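Local coordinates for protein POSSIBLE NITRATE/NITRITE RESPONSE TRANSCRIPTIONAL REGULATORY PROTEIN NARL (DNA-binding response regulator, LuxR family) (Mycobacterium tuberculosis, PDB 3EUL) that probably regulates transcription of aerobic nitrate-metabolism genes as the response regulator of a two-component system, its receiver domain accepting a phosphoryl group from a partner kinase, at residues K15-V20 against N42-A47; A59-V64 against Y86-R91; A65-R70 against T90-I95; D75-A80 against L108-A113. One frame throughout, in Å; residues are numbered along the deposited sequence.

Interaction 1 (K15-V20 against N42-A47); sequences KVRVVV and NVVGEA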
loop_
_atom_site.group_PDB
_atom_site.type_symbol
_atom_site.label_atom_id
_atom_site.label_comp_id
_atom_site.label_asym_id
_atom_site.label_seq_id
_atom_site.Cartn_x
_atom_site.Cartn_y
_atom_site.Cartn_z
ATOM N N LYS A 15 -12.002 -8.079 -9.843
ATOM C CA LYS A 15 -11.409 -7.756 -8.538
ATOM C C LYS A 15 -10.295 -6.715 -8.686
ATOM O O LYS A 15 -9.498 -6.758 -9.608
ATOM C CB LYS A 15 -10.870 -8.985 -7.849
ATOM C CG LYS A 15 -11.935 -9.894 -7.275
ATOM C CD LYS A 15 -11.304 -11.185 -6.840
ATOM C CE LYS A 15 -12.335 -12.133 -6.306
ATOM N NZ LYS A 15 -11.697 -12.962 -5.281
ATOM N N VAL A 16 -10.267 -5.768 -7.773
ATOM C CA VAL A 16 -9.166 -4.807 -7.663
ATOM C C VAL A 16 -7.904 -5.570 -7.336
ATOM O O VAL A 16 -7.909 -6.427 -6.457
ATOM C CB VAL A 16 -9.466 -3.785 -6.532
ATOM C CG1 VAL A 16 -8.210 -2.951 -6.133
ATOM C CG2 VAL A 16 -10.612 -2.874 -6.952
ATOM N N ARG A 17 -6.816 -5.276 -8.052
ATOM C CA ARG A 17 -5.562 -5.999 -7.879
ATOM C C ARG A 17 -4.621 -5.199 -6.958
ATOM O O ARG A 17 -4.413 -4.011 -7.167
ATOM C CB ARG A 17 -4.925 -6.299 -9.247
ATOM C CG ARG A 17 -5.838 -7.157 -10.136
ATOM C CD ARG A 17 -5.440 -7.135 -11.605
ATOM N NE ARG A 17 -4.102 -7.678 -11.731
ATOM C CZ ARG A 17 -2.987 -6.983 -11.971
ATOM N NH1 ARG A 17 -2.996 -5.681 -12.239
ATOM N NH2 ARG A 17 -1.843 -7.648 -12.026
ATOM N N VAL A 18 -4.062 -5.870 -5.950
ATOM C CA VAL A 18 -3.236 -5.225 -4.914
ATOM C C VAL A 18 -1.909 -5.902 -4.627
ATOM O O VAL A 18 -1.813 -7.137 -4.591
ATOM C CB VAL A 18 -4.064 -5.145 -3.592
ATOM C CG1 VAL A 18 -3.257 -4.526 -2.458
ATOM C CG2 VAL A 18 -5.384 -4.372 -3.896
ATOM N N VAL A 19 -0.866 -5.084 -4.414
ATOM C CA VAL A 19 0.368 -5.544 -3.784
ATOM C C VAL A 19 0.380 -5.035 -2.339
ATOM O O VAL A 19 0.109 -3.849 -2.091
ATOM C CB VAL A 19 1.639 -5.056 -4.567
ATOM C CG1 VAL A 19 2.941 -5.258 -3.741
ATOM C CG2 VAL A 19 1.745 -5.762 -5.944
ATOM N N VAL A 20 0.683 -5.938 -1.391
ATOM C CA VAL A 20 0.805 -5.629 0.035
ATOM C C VAL A 20 2.271 -5.757 0.473
ATOM O O VAL A 20 2.962 -6.730 0.117
ATOM C CB VAL A 20 -0.090 -6.548 0.927
ATOM C CG1 VAL A 20 0.160 -6.252 2.429
ATOM C CG2 VAL A 20 -1.579 -6.425 0.572
ATOM N N ASN A 42 -7.981 -8.984 -5.252
ATOM C CA ASN A 42 -7.002 -9.975 -5.620
ATOM C C ASN A 42 -5.610 -9.425 -5.222
ATOM O O ASN A 42 -5.087 -8.501 -5.831
ATOM C CB ASN A 42 -7.108 -10.228 -7.118
ATOM C CG ASN A 42 -6.085 -11.243 -7.651
ATOM O OD1 ASN A 42 -5.387 -11.968 -6.906
ATOM N ND2 ASN A 42 -6.011 -11.302 -8.974
ATOM N N VAL A 43 -5.037 -10.033 -4.204
ATOM C CA VAL A 43 -3.685 -9.741 -3.790
ATOM C C VAL A 43 -2.766 -10.487 -4.754
ATOM O O VAL A 43 -2.730 -11.729 -4.811
ATOM C CB VAL A 43 -3.461 -10.105 -2.310
ATOM C CG1 VAL A 43 -1.983 -9.857 -1.871
ATOM C CG2 VAL A 43 -4.405 -9.255 -1.409
ATOM N N VAL A 44 -2.057 -9.719 -5.564
ATOM C CA VAL A 44 -1.243 -10.295 -6.613
ATOM C C VAL A 44 0.201 -10.431 -6.224
ATOM O O VAL A 44 0.943 -11.123 -6.895
ATOM C CB VAL A 44 -1.374 -9.530 -7.926
ATOM C CG1 VAL A 44 -2.806 -9.650 -8.439
ATOM C CG2 VAL A 44 -0.933 -8.082 -7.787
ATOM N N GLY A 45 0.593 -9.807 -5.118
ATOM C CA GLY A 45 1.970 -9.899 -4.646
ATOM C C GLY A 45 2.117 -9.377 -3.242
ATOM O O GLY A 45 1.384 -8.486 -2.842
ATOM N N GLU A 46 3.067 -9.955 -2.499
ATOM C CA GLU A 46 3.413 -9.525 -1.149
ATOM C C GLU A 46 4.916 -9.320 -1.027
ATOM O O GLU A 46 5.663 -10.138 -1.556
ATOM C CB GLU A 46 3.081 -10.642 -0.183
ATOM C CG GLU A 46 1.628 -10.989 -0.094
ATOM C CD GLU A 46 1.367 -12.110 0.906
ATOM O OE1 GLU A 46 1.917 -12.030 2.035
ATOM O OE2 GLU A 46 0.622 -13.067 0.538
ATOM N N ALA A 47 5.346 -8.302 -0.283
ATOM C CA ALA A 47 6.768 -7.998 -0.101
ATOM C C ALA A 47 7.030 -7.698 1.364
ATOM O O ALA A 47 6.153 -7.202 2.061
ATOM C CB ALA A 47 7.172 -6.783 -0.943
#
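With chi1 at -64°, Val44 spreads its two methyls over Arg17, Val18 and Val19 of the facing strand. CG1, anti to the carbonyl carbon, meets CB of Arg17 at 4.0 Å, while CG2, lodged between the backbone N and the carbonyl carbon, meets CG2 of Val19 at 4.0 Å. Val19 has its own CG1 anti to the backbone N (chi1 167°), which leaves CG2 as the methyl facing Val44. Both pairs cross at about a right angle. The setting is a beta bulge between two parallel neighbours in the sheet of the CheY-like receiver fold, strands 16-21 and 41-47, joined through helix 25-38 as a beta-alpha-beta unit. Val18 pairs with Val43, but Val19 pairs with Gly45, so Val44 is the extra residue.

Hydrogen bonds run unbroken on both sides of the bulge. Asn42 gives its N to Val16 O at 2.8 Å and takes Val18 N on its own O. Beyond the extra residue, Val20 N reaches Gly45 O at 3.0 Å and Ala47 N reaches Val20 O at 2.9 Å. Val18 and Val20 pack on Leu35 of helix 25-38, and Val18 also on Val129 of helix 122-134; on that face Val20 CG2 touches Val43 CG1 at 4.2 Å. On the other, helix 50-60 packs against Val19 and Val44, and the Arg17 guanidinium passes Val44 CG1, its NH2 bonding His60 O. At the bulge itself, Val18 O receives Val44 N at 2.8 Å, and Val44 CG2 lies 3.4 Å from that same oxygen.

Interaction 2 (A59-V64 against Y86-R91); sequences AHLPDV and YELPTR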
loop_
_atom_site.group_PDB
_atom_site.type_symbol
_atom_site.label_atom_id
_atom_site.label_comp_id
_atom_site.label_asym_id
_atom_site.label_seq_id
_atom_site.Cartn_x
_atom_site.Cartn_y
_atom_site.Cartn_z
ATOM N N ALA A 59 6.081 -5.160 -12.053
ATOM C CA ALA A 59 5.671 -6.385 -12.745
ATOM C C ALA A 59 4.154 -6.555 -12.835
ATOM O O ALA A 59 3.629 -6.903 -13.892
ATOM C CB ALA A 59 6.287 -7.608 -12.074
ATOM N N HIS A 60 3.457 -6.336 -11.732
ATOM C CA HIS A 60 2.034 -6.639 -11.660
ATOM C C HIS A 60 1.148 -5.469 -12.025
ATOM O O HIS A 60 -0.002 -5.670 -12.366
ATOM C CB HIS A 60 1.673 -7.137 -10.274
ATOM C CG HIS A 60 2.255 -8.463 -9.959
ATOM N ND1 HIS A 60 1.688 -9.644 -10.396
ATOM C CD2 HIS A 60 3.347 -8.806 -9.240
ATOM C CE1 HIS A 60 2.435 -10.654 -9.985
ATOM N NE2 HIS A 60 3.436 -10.173 -9.268
ATOM N N LEU A 61 1.697 -4.248 -11.996
ATOM C CA LEU A 61 0.943 -3.021 -12.316
ATOM C C LEU A 61 -0.402 -3.081 -11.586
ATOM O O LEU A 61 -1.461 -2.976 -12.188
ATOM C CB LEU A 61 0.729 -2.841 -13.826
ATOM C CG LEU A 61 1.704 -2.083 -14.738
ATOM C CD1 LEU A 61 3.118 -2.006 -14.222
ATOM C CD2 LEU A 61 1.641 -2.661 -16.116
ATOM N N PRO A 62 -0.344 -3.194 -10.269
ATOM C CA PRO A 62 -1.543 -3.333 -9.491
ATOM C C PRO A 62 -2.315 -2.021 -9.474
ATOM O O PRO A 62 -1.712 -0.982 -9.629
ATOM C CB PRO A 62 -0.997 -3.630 -8.105
ATOM C CG PRO A 62 0.314 -2.982 -8.064
ATOM C CD PRO A 62 0.863 -3.185 -9.414
ATOM N N ASP A 63 -3.612 -2.082 -9.214
ATOM C CA ASP A 63 -4.442 -0.882 -9.055
ATOM C C ASP A 63 -3.976 -0.074 -7.821
ATOM O O ASP A 63 -3.856 1.149 -7.864
ATOM C CB ASP A 63 -5.909 -1.295 -8.899
ATOM C CG ASP A 63 -6.414 -2.071 -10.106
ATOM O OD1 ASP A 63 -6.223 -1.561 -11.238
ATOM O OD2 ASP A 63 -6.900 -3.200 -9.959
ATOM N N VAL A 64 -3.696 -0.796 -6.737
ATOM C CA VAL A 64 -3.272 -0.226 -5.456
ATOM C C VAL A 64 -2.105 -1.029 -4.873
ATOM O O VAL A 64 -2.058 -2.269 -4.986
ATOM C CB VAL A 64 -4.413 -0.288 -4.444
ATOM C CG1 VAL A 64 -4.004 0.333 -3.083
ATOM C CG2 VAL A 64 -5.597 0.419 -4.972
ATOM N N TYR A 86 8.150 6.928 -12.347
ATOM C CA TYR A 86 7.983 5.958 -13.441
ATOM C C TYR A 86 6.655 6.074 -14.192
ATOM O O TYR A 86 6.428 5.349 -15.142
ATOM C CB TYR A 86 8.054 4.524 -12.903
ATOM C CG TYR A 86 9.441 3.993 -12.671
ATOM C CD1 TYR A 86 10.254 3.661 -13.741
ATOM C CD2 TYR A 86 9.926 3.770 -11.378
ATOM C CE1 TYR A 86 11.528 3.142 -13.541
ATOM C CE2 TYR A 86 11.200 3.264 -11.163
ATOM C CZ TYR A 86 11.997 2.946 -12.251
ATOM O OH TYR A 86 13.270 2.429 -12.085
ATOM N N GLU A 87 5.753 6.923 -13.710
ATOM C CA GLU A 87 4.425 7.087 -14.279
ATOM C C GLU A 87 3.643 5.788 -14.367
ATOM O O GLU A 87 2.929 5.570 -15.339
ATOM C CB GLU A 87 4.522 7.748 -15.665
ATOM C CG GLU A 87 5.393 9.019 -15.646
ATOM C CD GLU A 87 5.373 9.784 -16.946
ATOM O OE1 GLU A 87 5.908 9.257 -17.947
ATOM O OE2 GLU A 87 4.858 10.926 -16.955
ATOM N N LEU A 88 3.776 4.933 -13.355
ATOM C CA LEU A 88 2.981 3.707 -13.277
ATOM C C LEU A 88 1.527 4.022 -12.856
ATOM O O LEU A 88 1.289 4.982 -12.148
ATOM C CB LEU A 88 3.624 2.726 -12.311
ATOM C CG LEU A 88 5.059 2.258 -12.578
ATOM C CD1 LEU A 88 5.480 1.291 -11.476
ATOM C CD2 LEU A 88 5.243 1.598 -13.954
ATOM N N PRO A 89 0.559 3.223 -13.301
ATOM C CA PRO A 89 -0.825 3.522 -12.954
ATOM C C PRO A 89 -1.187 3.273 -11.477
ATOM O O PRO A 89 -2.252 3.703 -10.999
ATOM C CB PRO A 89 -1.625 2.587 -13.878
ATOM C CG PRO A 89 -0.690 1.470 -14.201
ATOM C CD PRO A 89 0.674 2.050 -14.191
ATOM N N THR A 90 -0.289 2.645 -10.743
ATOM C CA THR A 90 -0.570 2.216 -9.385
ATOM C C THR A 90 -0.713 3.349 -8.382
ATOM O O THR A 90 0.140 4.210 -8.321
ATOM C CB THR A 90 0.565 1.303 -8.920
ATOM O OG1 THR A 90 0.638 0.195 -9.834
ATOM C CG2 THR A 90 0.267 0.785 -7.505
ATOM N N ARG A 91 -1.741 3.292 -7.538
ATOM C CA ARG A 91 -1.871 4.230 -6.411
ATOM C C ARG A 91 -1.262 3.613 -5.192
ATOM O O ARG A 91 -1.564 2.470 -4.870
ATOM C CB ARG A 91 -3.323 4.561 -6.171
ATOM C CG ARG A 91 -3.834 5.429 -7.289
ATOM C CD ARG A 91 -5.289 5.733 -7.219
ATOM N NE ARG A 91 -5.764 6.509 -6.062
ATOM C CZ ARG A 91 -5.440 7.760 -5.713
ATOM N NH1 ARG A 91 -4.508 8.467 -6.342
ATOM N NH2 ARG A 91 -6.037 8.300 -4.647
HETATM O O HOH W 1 -5.004 2.531 -9.910
#
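Leu88 begins the touching part of 86-91, placing CD2 against CD1 of Leu61 at 4.2 Å, the two side chains crossing at about a right angle. Just before it, Glu87 ends helix 76-85 with a Schellman motif. Pro89 follows, its CD 4.3 Å from CG of Leu61; a water donates to Asp63 O at 2.7 Å and to Pro89 O at 3.2 Å.

Thr90 makes the short polar link. With chi1 at -58°, its hydroxyl lies beside its own backbone N and donates to Pro62 O at 2.6 Å, in the carbonyl plane, while CG2 lies 3.8 Å from CG of the Pro62 ring. Hydroxyl and methyl thus both close on this one proline. Arg91 then opens the strand: its N-H points almost straight (177°) at Asp63 O, 3.0 Å from N. Arg91 O lies 3.2 Å from Val64 CA, a CA-H...O contact.

The chain leaving helix 50-60 and the loop before strand 91-96 run into the parallel pair at the N-terminal ends of strands 64-68 and 91-96. Around them, Leu88 and Thr90 wedge between helix 50-60, at Ile57, and helix 76-85, at Val83, while Asp63 holds the backbone N of Arg17 on strand 16-21 and Arg91 NE reaches Cys132 O in helix 122-134.

Interaction 3 (A65-R70 against T90-I95); sequences ALLDYR and TRVLLI
Leu67 pushes its CD1 toward Val92, meeting CG1 at 3.9 Å, while its CB receives CD2 of Leu94 at 4.0 Å, so that one leucine fits between two side chains of the next strand. Ala65 is the low point of this face. Its small CB leaves room for the methyl of Thr90, CG2 coming to 3.9 Å, and for Val92 CG2 on the same side. At the far end Leu94 CD1 lies 3.8 Å from Tyr69 CD1, at the ring edge and near its plane. Helix 76-85 sets Val79 on Leu67, Ala80 on Val92, Ala77 on Tyr69 and Val83 on Thr90.

On the reverse face Leu66 is the bump. Its CG, anti to the backbone N (chi1 176°), brings CD1 toward the neighbouring strand, 3.6 Å from Leu93 O and 4.2 Å from the CB atoms of Leu93 and Ile95. Ile95 CG2 sits 3.7 Å from Leu67 O and against Asp68 CA. Helix 122-134 closes over Leu66 with Ile125 and Val129.

Backbone bonds hold the register, as in Leu93 N to Ala65 O at 2.8 Å, and Tyr69 N to Ile95 O extends the ladder past the strand end. Asp68, unmodified here, has a long, weak ion pair to Lys118. The arrangement is the right-handed beta-alpha-beta crossover of a receiver domain, with the probable phosphoacceptor Asp68 at the C-terminal end of its central strand.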
loop_
_atom_site.group_PDB
_atom_site.type_symbol
_atom_site.label_atom_id
_atom_site.label_comp_id
_atom_site.label_asym_id
_atom_site.label_seq_id
_atom_site.Cartn_x
_atom_site.Cartn_y
_atom_site.Cartn_z
ATOM N N ALA A 65 -1.152 -0.320 -4.288
ATOM C CA ALA A 65 -0.140 -0.934 -3.469
ATOM C C ALA A 65 -0.412 -0.460 -2.040
ATOM O O ALA A 65 -0.484 0.751 -1.802
ATOM C CB ALA A 65 1.240 -0.548 -3.929
ATOM N N LEU A 66 -0.653 -1.381 -1.107
ATOM C CA LEU A 66 -0.788 -0.997 0.292
ATOM C C LEU A 66 0.466 -1.339 1.065
ATOM O O LEU A 66 0.735 -2.536 1.327
ATOM C CB LEU A 66 -1.988 -1.725 0.892
ATOM C CG LEU A 66 -2.257 -1.537 2.372
ATOM C CD1 LEU A 66 -2.469 -0.070 2.730
ATOM C CD2 LEU A 66 -3.522 -2.411 2.704
ATOM N N LEU A 67 1.247 -0.305 1.435
ATOM C CA LEU A 67 2.608 -0.496 1.924
ATOM C C LEU A 67 2.876 0.135 3.290
ATOM O O LEU A 67 2.470 1.269 3.560
ATOM C CB LEU A 67 3.581 0.150 0.962
ATOM C CG LEU A 67 3.527 -0.265 -0.498
ATOM C CD1 LEU A 67 4.594 0.490 -1.281
ATOM C CD2 LEU A 67 3.706 -1.763 -0.592
ATOM N N ASP A 68 3.548 -0.603 4.162
ATOM C CA ASP A 68 3.971 -0.022 5.433
ATOM C C ASP A 68 4.857 1.176 5.151
ATOM O O ASP A 68 5.699 1.129 4.265
ATOM C CB ASP A 68 4.686 -1.097 6.257
ATOM C CG ASP A 68 5.184 -0.613 7.601
ATOM O OD1 ASP A 68 4.542 0.197 8.282
ATOM O OD2 ASP A 68 6.256 -1.107 7.989
ATOM N N TYR A 69 4.690 2.256 5.901
ATOM C CA TYR A 69 5.560 3.413 5.729
ATOM C C TYR A 69 7.039 3.022 5.964
ATOM O O TYR A 69 7.899 3.412 5.205
ATOM C CB TYR A 69 5.115 4.567 6.634
ATOM C CG TYR A 69 6.027 5.733 6.555
ATOM C CD1 TYR A 69 6.151 6.460 5.398
ATOM C CD2 TYR A 69 6.801 6.105 7.646
ATOM C CE1 TYR A 69 7.017 7.534 5.322
ATOM C CE2 TYR A 69 7.665 7.167 7.578
ATOM C CZ TYR A 69 7.788 7.865 6.426
ATOM O OH TYR A 69 8.616 8.966 6.382
ATOM N N ARG A 70 7.301 2.213 6.973
ATOM C CA ARG A 70 8.655 1.824 7.338
ATOM C C ARG A 70 9.073 0.448 6.817
ATOM O O ARG A 70 9.530 -0.419 7.552
ATOM C CB ARG A 70 8.851 1.925 8.852
ATOM C CG ARG A 70 9.028 3.389 9.302
ATOM C CD ARG A 70 10.500 3.771 9.388
ATOM N NE ARG A 70 11.052 3.077 10.546
ATOM C CZ ARG A 70 12.241 3.272 11.100
ATOM N NH1 ARG A 70 13.095 4.158 10.617
ATOM N NH2 ARG A 70 12.577 2.535 12.148
ATOM N N THR A 90 -0.289 2.645 -10.743
ATOM C CA THR A 90 -0.570 2.216 -9.385
ATOM C C THR A 90 -0.713 3.349 -8.382
ATOM O O THR A 90 0.140 4.210 -8.321
ATOM C CB THR A 90 0.565 1.303 -8.920
ATOM O OG1 THR A 90 0.638 0.195 -9.834
ATOM C CG2 THR A 90 0.267 0.785 -7.505
ATOM N N ARG A 91 -1.741 3.292 -7.538
ATOM C CA ARG A 91 -1.871 4.230 -6.411
ATOM C C ARG A 91 -1.262 3.613 -5.192
ATOM O O ARG A 91 -1.564 2.470 -4.870
ATOM C CB ARG A 91 -3.323 4.561 -6.171
ATOM C CG ARG A 91 -3.834 5.429 -7.289
ATOM C CD ARG A 91 -5.289 5.733 -7.219
ATOM N NE ARG A 91 -5.764 6.509 -6.062
ATOM C CZ ARG A 91 -5.440 7.760 -5.713
ATOM N NH1 ARG A 91 -4.508 8.467 -6.342
ATOM N NH2 ARG A 91 -6.037 8.300 -4.647
ATOM N N VAL A 92 -0.374 4.339 -4.531
ATOM C CA VAL A 92 0.326 3.803 -3.362
ATOM C C VAL A 92 -0.297 4.357 -2.064
ATOM O O VAL A 92 -0.181 5.557 -1.752
ATOM C CB VAL A 92 1.822 4.095 -3.414
ATOM C CG1 VAL A 92 2.502 3.624 -2.116
ATOM C CG2 VAL A 92 2.451 3.410 -4.663
ATOM N N LEU A 93 -0.943 3.465 -1.324
ATOM C CA LEU A 93 -1.588 3.784 -0.050
ATOM C C LEU A 93 -0.636 3.363 1.050
ATOM O O LEU A 93 -0.182 2.227 1.078
ATOM C CB LEU A 93 -2.930 3.032 0.007
ATOM C CG LEU A 93 -4.041 3.420 0.948
ATOM C CD1 LEU A 93 -4.484 4.887 0.830
ATOM C CD2 LEU A 93 -5.219 2.479 0.695
ATOM N N LEU A 94 -0.256 4.281 1.934
ATOM C CA LEU A 94 0.660 3.911 3.023
ATOM C C LEU A 94 -0.131 3.645 4.308
ATOM O O LEU A 94 -1.217 4.194 4.539
ATOM C CB LEU A 94 1.747 4.977 3.272
ATOM C CG LEU A 94 2.684 5.323 2.116
ATOM C CD1 LEU A 94 3.679 6.474 2.472
ATOM C CD2 LEU A 94 3.411 4.068 1.535
ATOM N N ILE A 95 0.435 2.790 5.137
ATOM C CA ILE A 95 -0.115 2.494 6.441
ATOM C C ILE A 95 1.027 2.520 7.446
ATOM O O ILE A 95 2.140 2.091 7.153
ATOM C CB ILE A 95 -0.883 1.150 6.406
ATOM C CG1 ILE A 95 -1.686 0.931 7.691
ATOM C CG2 ILE A 95 0.087 -0.052 6.068
ATOM C CD1 ILE A 95 -2.826 -0.077 7.526
#

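Interaction 4 (D75-A80 against L108-A113); sequences DGAQVA and LQQGAA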
loop_
_atom_site.group_PDB
_atom_site.type_symbol
_atom_site.label_atom_id
_atom_site.label_comp_id
_atom_site.label_asym_id
_atom_site.label_seq_id
_atom_site.Cartn_x
_atom_site.Cartn_y
_atom_site.Cartn_z
ATOM N N ASP A 75 11.714 3.027 1.963
ATOM C CA ASP A 75 10.519 3.224 2.743
ATOM C C ASP A 75 9.321 3.456 1.846
ATOM O O ASP A 75 9.482 3.601 0.628
ATOM C CB ASP A 75 10.692 4.328 3.818
ATOM C CG ASP A 75 10.751 5.747 3.269
ATOM O OD1 ASP A 75 9.930 6.170 2.414
ATOM O OD2 ASP A 75 11.603 6.492 3.818
ATOM N N GLY A 76 8.139 3.455 2.445
ATOM C CA GLY A 76 6.879 3.620 1.701
ATOM C C GLY A 76 6.784 4.875 0.844
ATOM O O GLY A 76 6.208 4.839 -0.245
ATOM N N ALA A 77 7.323 5.994 1.317
ATOM C CA ALA A 77 7.284 7.267 0.547
ATOM C C ALA A 77 8.258 7.281 -0.608
ATOM O O ALA A 77 7.949 7.879 -1.645
ATOM C CB ALA A 77 7.526 8.488 1.465
ATOM N N GLN A 78 9.438 6.672 -0.420
ATOM C CA GLN A 78 10.397 6.471 -1.510
ATOM C C GLN A 78 9.793 5.605 -2.621
ATOM O O GLN A 78 9.934 5.922 -3.807
ATOM C CB GLN A 78 11.706 5.855 -1.018
ATOM C CG GLN A 78 12.366 6.670 0.042
ATOM C CD GLN A 78 13.699 6.101 0.454
ATOM O OE1 GLN A 78 13.764 5.084 1.133
ATOM N NE2 GLN A 78 14.775 6.763 0.043
ATOM N N VAL A 79 9.102 4.544 -2.252
ATOM C CA VAL A 79 8.418 3.744 -3.260
ATOM C C VAL A 79 7.338 4.560 -3.942
ATOM O O VAL A 79 7.252 4.513 -5.169
ATOM C CB VAL A 79 7.780 2.443 -2.689
ATOM C CG1 VAL A 79 7.019 1.655 -3.805
ATOM C CG2 VAL A 79 8.804 1.557 -2.022
ATOM N N ALA A 80 6.510 5.284 -3.170
ATOM C CA ALA A 80 5.479 6.160 -3.772
ATOM C C ALA A 80 6.074 7.163 -4.777
ATOM O O ALA A 80 5.546 7.371 -5.889
ATOM C CB ALA A 80 4.669 6.877 -2.719
ATOM N N LEU A 108 2.655 12.420 1.371
ATOM C CA LEU A 108 1.657 12.866 0.390
ATOM C C LEU A 108 2.304 13.746 -0.674
ATOM O O LEU A 108 1.979 13.666 -1.853
ATOM C CB LEU A 108 0.502 13.610 1.095
ATOM C CG LEU A 108 -0.324 12.761 2.082
ATOM C CD1 LEU A 108 -1.277 13.644 2.879
ATOM C CD2 LEU A 108 -1.080 11.648 1.320
ATOM N N GLN A 109 3.232 14.582 -0.257
ATOM C CA GLN A 109 4.048 15.350 -1.184
ATOM C C GLN A 109 4.874 14.459 -2.109
ATOM O O GLN A 109 5.027 14.833 -3.271
ATOM C CB GLN A 109 4.975 16.330 -0.461
ATOM C CG GLN A 109 4.244 17.351 0.451
ATOM C CD GLN A 109 3.471 18.443 -0.288
ATOM O OE1 GLN A 109 2.238 18.473 -0.251
ATOM N NE2 GLN A 109 4.190 19.392 -0.878
ATOM N N GLN A 110 5.370 13.310 -1.632
ATOM C CA GLN A 110 6.139 12.333 -2.481
ATOM C C GLN A 110 5.198 11.441 -3.371
ATOM O O GLN A 110 5.651 10.581 -4.133
ATOM C CB GLN A 110 7.088 11.429 -1.651
ATOM C CG GLN A 110 8.356 12.043 -0.957
ATOM C CD GLN A 110 9.631 11.079 -0.832
ATOM O OE1 GLN A 110 10.111 10.721 0.272
ATOM N NE2 GLN A 110 10.196 10.710 -1.994
ATOM N N GLY A 111 3.888 11.645 -3.288
ATOM C CA GLY A 111 2.960 11.020 -4.205
ATOM C C GLY A 111 2.143 9.886 -3.634
ATOM O O GLY A 111 1.504 9.186 -4.383
ATOM N N ALA A 112 2.161 9.698 -2.310
ATOM C CA ALA A 112 1.296 8.703 -1.665
ATOM C C ALA A 112 -0.144 9.104 -1.849
ATOM O O ALA A 112 -0.487 10.278 -1.673
ATOM C CB ALA A 112 1.607 8.556 -0.166
ATOM N N ALA A 113 -0.984 8.136 -2.213
ATOM C CA ALA A 113 -2.407 8.384 -2.437
ATOM C C ALA A 113 -3.185 8.556 -1.125
ATOM O O ALA A 113 -4.288 9.076 -1.108
ATOM C CB ALA A 113 -3.005 7.250 -3.245
HETATM O O HOH W 2 2.906 6.953 -6.467
#
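A water, and not a direct bond, makes the polar link between Ala80 and Gly111: it donates to Ala80 O at 2.7 Å and, more weakly, to Gly111 O at 3.4 Å. All the direct contacts between residues 75-80 and 108-113 are van der Waals ones; further along the helix, Arg84 NH1 hydrogen-bonds Gln109 O. Ala80 turns its CB to the turn after helix 101-109, where it lies 3.8 Å from Ala112 N and 4.3 Å from Ala112 CB. Gln110 reaches across to the preceding turn of the helix, its CB 3.7 Å from Ala77 O; its chain bends at chi2 (-148°), which lays the amide end alongside Ala77.

Each helix end here is capped: Gly111 closes one, Asp75 opens the other. Gly111, at a positive phi of 106°, ends helix 101-109 with a Schellman motif and, having no side chain, can sit close beside Ala80. Asp75 OD1 accepts from Gln78 N at 2.9 Å on its syn side, 34° out of the carboxylate plane, and Gln78 OE1 accepts from Asp75 N at 3.0 Å, a capping box. Nearby, strand 91-96 fills in beneath the contact, with Val92 against Ala80 and Leu94 against Ala112.

Ala77 and Ala80 on the helix, with Ala112 facing Ala80, thus meet the turn by van der Waals contact; polar linkage within these segments runs through the water, and Arg84 adds a direct bond nearby.

How the interactions relate
Interactions 1 and 3 are parallel strand pairs in one five-stranded sheet, ordered 41-47, 16-21, 64-68, 91-96, 114-117; their centres lie 12 Å apart, and Val19 O to Leu66 N joins them across the middle. Interaction 2 sits at the N-terminal ends of strands 64-68 and 91-96, sharing Thr90 and Arg91 with interaction 3 and touching interaction 1 through Arg17. Interaction 4 lies 8 Å from interaction 3, centre to centre, where helix 76-85 packs over the sheet, and 18 Å from interaction 1, on the opposite side of the chain's centre. Along the chain interaction 1 closes first, whereas interactions 3 and 4 interleave. Interaction 3 carries the probable phosphorylation site at the C-terminal end of the central strand.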